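Long-range contacts in Pab-dependent poly(a)-specific ribonuclease subunit PAN2 (Neurospora crassa, PDB 4CZX), which probably shortens mRNA poly(A) tails as the catalytic subunit of the PAN2-PAN3 deadenylation complex, this chain being its N-terminal WD40 domain: residues 133-138 against 147-152; 89-94 against 110-115. All coordinates share one frame; numbering follows the deposited sequence.

Contact 1 (133-138 against 147-152); sequences QNKMLV and VKELPT
Met136 and Leu150 pair through both backbone N-H and C=O groups in the hairpin that forms the outer edge of one WD40 propeller blade. Met136 N reaches Leu150 O at 2.6 Å, lying in that carbonyl's plane, and Leu150 N returns the bond to Met136 O. The ladder runs antiparallel, from Thr152 N on Asn134 O to Val138 N on Lys148 O, and ends in a classic beta bulge. There Val138 O takes Val147 N at 2.8 Å and, weakly, Lys148 N, so two residues of the edge strand face one of its neighbour.

Side chains leave on two faces. On one, Val138 CG2 meets Leu150 CD1 at 3.8 Å, and Val138 and Lys148 lie side by side at their CB atoms before the lysine tail leads away. Beyond Met136, Thr152 CG2 lies 3.7 Å from Met136 CG, the two side chains crossing at about a right angle. Leu128 and Ala130 of the next strand inward back the methionine.

The other face carries a salt bridge, Lys135 NZ to Glu149 OE2, 3.0 Å. Glu149 reaches out fully extended, CG trans to the backbone N (chi1 179°), while Lys135 folds at chi2 and chi4 so that NZ meets OE2 almost head-on to its bond from CD. Ser110 OG also hydrogen-bonds OE2, a second grip that helps fix the carboxylate.

At the open end of the hairpin, away from its turn, Gln133 NE2, also bonded to Ser110 O, gives Lys135 O an almost straight hydrogen bond of 3.0 Å, within the glutamine's amide plane but well above the carbonyl's.

Contact 2 (89-94 against 110-115); sequences GSRSVY and SMQDLR. With PO4 (phosphate ion), chain D.
Asp113 OD1 is held by two donors: Ser90 OG comes across the contact at 2.9 Å, nearly along the carboxylate C-O axis, and Arg115 NE arrives from above the carboxylate plane, also at 2.9 Å. Arg115 grips the aspartate side-on, its NH2 donating to OD2 from the syn side, slightly out of the carboxylate plane. Trp132 makes a cation-pi contact with Arg115, and Arg76 NE bonds Ser90 OG. The aspartate is thus clamped between a hydroxyl of one blade and an arginine of its own, which would probably favour its charged form.

Next to it Leu114 N bonds Ser90 O at 2.9 Å, and Leu114 CB packs 3.4 Å from Gly89 O.

Arg91 works on the other flank. Bent at chi2 and chi3 (-64° and -46°), it swings back so that NE donates to Met111 O at 2.9 Å, within the carbonyl plane and near its own guanidinium plane. Gln112 runs alongside and puts OE1 over one guanidinium face, toward its rim, the two planes turned 40° apart; Gln112 NE2 itself bonds Glu109 O. Further along the guanidinium edge, Arg91 NH2 binds O1 of a phosphate at 3.2 Å. That ion, probably from the crystallisation liquor, is shared with Arg107.

On the side of Val93, Met111 extends beyond CG past Ser92 CA, and its CE reaches Val93 CG2 at 3.8 Å. Leu114 CD1 meets the same valine methyl at 4.0 Å.

The polar clamp and the apolar side chains together join the turn between strands 85-88 and 93-96 to the lead-in of strand 114-119, a junction between neighbouring blades of a WD40 beta propeller.

In the fold
Contact 2 joins two blades of the seven-bladed propeller, and contact 1 closes the outer edge of the second; their centres lie 12 Å apart. Gln133 ties them together: its NE2 meets Ser110 O at 2.8 Å and its OE1 meets Gln112 N at 2.8 Å, with a further bond from Asp113 N. Segment 110-115 is therefore held twice, by the previous blade's turn in contact 2 and by Gln133 at the start of contact 1. Met111 also packs on Leu137. A phosphate on Arg91 and a MES about 5 Å from the side chain of Arg115, both probably from the crystallisation liquor, lie at contact 2. The exonuclease site belongs to a domain absent from this chain.

Contact 1 (133-138 against 147-152)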
# COMPACT_ATOMS: atom_id res chain seq x y z
N GLN A 133 1.50 -29.44 23.20
CA GLN A 133 0.86 -28.65 24.23
C GLN A 133 0.03 -29.62 25.04
O GLN A 133 -0.22 -30.75 24.60
CB GLN A 133 -0.01 -27.54 23.63
CG GLN A 133 -1.08 -28.08 22.68
CD GLN A 133 -2.03 -26.99 22.20
OE1 GLN A 133 -1.60 -25.96 21.69
NE2 GLN A 133 -3.34 -27.22 22.35
N ASN A 134 -0.45 -29.21 26.21
CA ASN A 134 -1.11 -30.17 27.09
C ASN A 134 -2.63 -30.03 27.11
O ASN A 134 -3.29 -30.51 28.02
CB ASN A 134 -0.51 -30.07 28.49
CG ASN A 134 0.95 -30.48 28.52
OD1 ASN A 134 1.83 -29.66 28.76
ND2 ASN A 134 1.21 -31.77 28.27
N LYS A 135 -3.16 -29.39 26.07
CA LYS A 135 -4.60 -29.35 25.85
C LYS A 135 -4.93 -29.94 24.49
O LYS A 135 -4.13 -29.84 23.56
CB LYS A 135 -5.14 -27.93 25.93
CG LYS A 135 -5.56 -27.47 27.31
CD LYS A 135 -4.44 -26.73 28.01
CE LYS A 135 -4.98 -25.77 29.07
NZ LYS A 135 -5.60 -24.55 28.46
N MET A 136 -6.10 -30.56 24.39
CA MET A 136 -6.67 -30.94 23.10
C MET A 136 -8.04 -30.28 22.96
O MET A 136 -8.68 -29.96 23.96
CB MET A 136 -6.82 -32.46 22.97
CG MET A 136 -5.53 -33.24 23.22
SD MET A 136 -5.72 -34.99 22.81
CE MET A 136 -6.93 -35.50 24.04
N LEU A 137 -8.48 -30.07 21.72
CA LEU A 137 -9.78 -29.47 21.49
C LEU A 137 -10.61 -30.32 20.55
O LEU A 137 -10.09 -30.88 19.58
CB LEU A 137 -9.65 -28.06 20.92
CG LEU A 137 -8.91 -27.04 21.78
CD1 LEU A 137 -7.47 -26.89 21.30
CD2 LEU A 137 -9.64 -25.71 21.76
N VAL A 138 -11.89 -30.41 20.85
CA VAL A 138 -12.85 -31.09 20.00
C VAL A 138 -13.67 -30.02 19.25
O VAL A 138 -14.21 -29.10 19.86
CB VAL A 138 -13.78 -32.01 20.81
CG1 VAL A 138 -14.67 -32.79 19.88
CG2 VAL A 138 -12.96 -32.97 21.68
N VAL A 147 -16.26 -27.52 20.92
CA VAL A 147 -17.33 -28.03 21.77
C VAL A 147 -16.79 -28.63 23.06
O VAL A 147 -17.53 -28.86 24.01
CB VAL A 147 -18.18 -29.09 21.04
CG1 VAL A 147 -18.92 -28.45 19.88
CG2 VAL A 147 -17.30 -30.23 20.55
N LYS A 148 -15.49 -28.88 23.09
CA LYS A 148 -14.87 -29.50 24.25
C LYS A 148 -13.38 -29.21 24.29
O LYS A 148 -12.73 -29.13 23.26
CB LYS A 148 -15.12 -31.01 24.22
CG LYS A 148 -14.97 -31.72 25.55
CD LYS A 148 -15.74 -33.02 25.52
CE LYS A 148 -15.92 -33.59 26.92
NZ LYS A 148 -17.24 -34.29 27.06
N GLU A 149 -12.86 -29.04 25.50
CA GLU A 149 -11.43 -28.90 25.72
C GLU A 149 -10.98 -30.03 26.63
O GLU A 149 -11.61 -30.28 27.65
CB GLU A 149 -11.10 -27.54 26.32
CG GLU A 149 -9.64 -27.31 26.60
CD GLU A 149 -9.33 -25.85 26.92
OE1 GLU A 149 -10.17 -24.98 26.62
OE2 GLU A 149 -8.25 -25.59 27.48
N LEU A 150 -9.90 -30.72 26.27
CA LEU A 150 -9.43 -31.86 27.05
C LEU A 150 -7.97 -31.73 27.46
O LEU A 150 -7.14 -31.28 26.68
CB LEU A 150 -9.61 -33.16 26.26
CG LEU A 150 -11.02 -33.40 25.72
CD1 LEU A 150 -10.98 -34.38 24.56
CD2 LEU A 150 -11.90 -33.91 26.83
N PRO A 151 -7.65 -32.15 28.69
CA PRO A 151 -6.25 -32.23 29.12
C PRO A 151 -5.57 -33.41 28.46
O PRO A 151 -6.21 -34.42 28.20
CB PRO A 151 -6.36 -32.43 30.63
CG PRO A 151 -7.63 -33.19 30.79
CD PRO A 151 -8.57 -32.63 29.74
N THR A 152 -4.28 -33.28 28.19
CA THR A 152 -3.51 -34.44 27.77
C THR A 152 -2.11 -34.40 28.39
O THR A 152 -1.50 -33.33 28.50
CB THR A 152 -3.40 -34.54 26.23
OG1 THR A 152 -2.66 -35.72 25.88
CG2 THR A 152 -2.72 -33.33 25.65

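Contact 2 (89-94 against 110-115)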
# COMPACT_ATOMS: atom_id res chain seq x y z
N GLY A 89 -3.08 -25.00 11.43
CA GLY A 89 -1.84 -24.30 11.72
C GLY A 89 -1.61 -24.38 13.22
O GLY A 89 -2.49 -24.86 13.95
N SER A 90 -0.46 -23.92 13.69
CA SER A 90 -0.14 -23.99 15.11
C SER A 90 -1.12 -23.24 16.00
O SER A 90 -1.30 -23.61 17.16
CB SER A 90 1.28 -23.47 15.37
OG SER A 90 2.21 -24.49 15.08
N ARG A 91 -1.73 -22.18 15.47
CA ARG A 91 -2.53 -21.27 16.30
C ARG A 91 -4.02 -21.28 15.96
O ARG A 91 -4.82 -20.58 16.59
CB ARG A 91 -2.00 -19.82 16.16
CG ARG A 91 -0.53 -19.64 16.57
CD ARG A 91 -0.31 -19.94 18.05
NE ARG A 91 -1.34 -19.29 18.85
CZ ARG A 91 -1.31 -18.00 19.21
NH1 ARG A 91 -0.29 -17.23 18.86
NH2 ARG A 91 -2.31 -17.50 19.93
N SER A 92 -4.40 -22.06 14.96
CA SER A 92 -5.77 -21.98 14.46
C SER A 92 -6.16 -23.13 13.56
O SER A 92 -5.30 -23.87 13.07
CB SER A 92 -5.97 -20.66 13.70
OG SER A 92 -5.23 -20.68 12.49
N VAL A 93 -7.47 -23.26 13.34
CA VAL A 93 -8.00 -24.23 12.41
C VAL A 93 -8.90 -23.45 11.46
O VAL A 93 -9.66 -22.59 11.89
CB VAL A 93 -8.80 -25.34 13.12
CG1 VAL A 93 -9.28 -26.39 12.12
CG2 VAL A 93 -7.96 -25.98 14.22
N TYR A 94 -8.77 -23.73 10.17
CA TYR A 94 -9.48 -22.97 9.14
C TYR A 94 -10.22 -23.93 8.22
O TYR A 94 -9.70 -25.00 7.91
CB TYR A 94 -8.48 -22.13 8.33
CG TYR A 94 -9.11 -21.26 7.26
CD1 TYR A 94 -9.96 -20.21 7.61
CD2 TYR A 94 -8.82 -21.45 5.92
CE1 TYR A 94 -10.54 -19.39 6.64
CE2 TYR A 94 -9.39 -20.62 4.93
CZ TYR A 94 -10.25 -19.60 5.31
OH TYR A 94 -10.81 -18.80 4.34
N SER A 110 -6.48 -21.79 23.53
CA SER A 110 -5.76 -23.02 23.88
C SER A 110 -5.04 -23.61 22.68
O SER A 110 -4.39 -24.65 22.78
CB SER A 110 -6.72 -24.05 24.47
OG SER A 110 -7.24 -23.61 25.71
N MET A 111 -5.15 -22.94 21.53
CA MET A 111 -4.39 -23.35 20.36
C MET A 111 -3.04 -22.64 20.36
O MET A 111 -2.90 -21.55 19.80
CB MET A 111 -5.17 -23.04 19.07
CG MET A 111 -6.48 -23.76 18.98
SD MET A 111 -7.45 -23.25 17.54
CE MET A 111 -8.81 -24.42 17.62
N GLN A 112 -2.06 -23.26 21.01
CA GLN A 112 -0.75 -22.64 21.18
C GLN A 112 0.29 -23.21 20.23
O GLN A 112 1.12 -22.48 19.70
CB GLN A 112 -0.28 -22.77 22.62
CG GLN A 112 -1.01 -21.82 23.57
CD GLN A 112 -1.01 -20.37 23.07
OE1 GLN A 112 0.05 -19.82 22.74
NE2 GLN A 112 -2.19 -19.76 23.02
N ASP A 113 0.26 -24.53 20.04
CA ASP A 113 1.15 -25.17 19.08
C ASP A 113 0.53 -26.47 18.58
O ASP A 113 1.04 -27.56 18.84
CB ASP A 113 2.53 -25.43 19.71
CG ASP A 113 3.58 -25.82 18.67
OD1 ASP A 113 3.28 -25.74 17.46
OD2 ASP A 113 4.69 -26.21 19.06
N LEU A 114 -0.59 -26.33 17.86
CA LEU A 114 -1.28 -27.48 17.26
C LEU A 114 -0.42 -28.13 16.19
O LEU A 114 0.27 -27.43 15.46
CB LEU A 114 -2.60 -27.04 16.62
CG LEU A 114 -3.63 -26.37 17.52
CD1 LEU A 114 -4.84 -25.99 16.68
CD2 LEU A 114 -4.04 -27.30 18.64
N ARG A 115 -0.48 -29.46 16.09
CA ARG A 115 0.34 -30.19 15.13
C ARG A 115 -0.44 -31.22 14.32
O ARG A 115 0.02 -31.68 13.26
CB ARG A 115 1.49 -30.92 15.85
CG ARG A 115 2.49 -30.00 16.54
CD ARG A 115 3.22 -29.10 15.55
NE ARG A 115 4.17 -28.23 16.26
CZ ARG A 115 5.43 -28.58 16.54
NH1 ARG A 115 5.91 -29.76 16.17
NH2 ARG A 115 6.22 -27.73 17.21
P PO4 D . -2.97 -13.80 18.64
O1 PO4 D . -2.51 -14.27 20.00
O2 PO4 D . -1.91 -14.14 17.62
O3 PO4 D . -4.27 -14.49 18.30
O4 PO4 D . -3.20 -12.31 18.67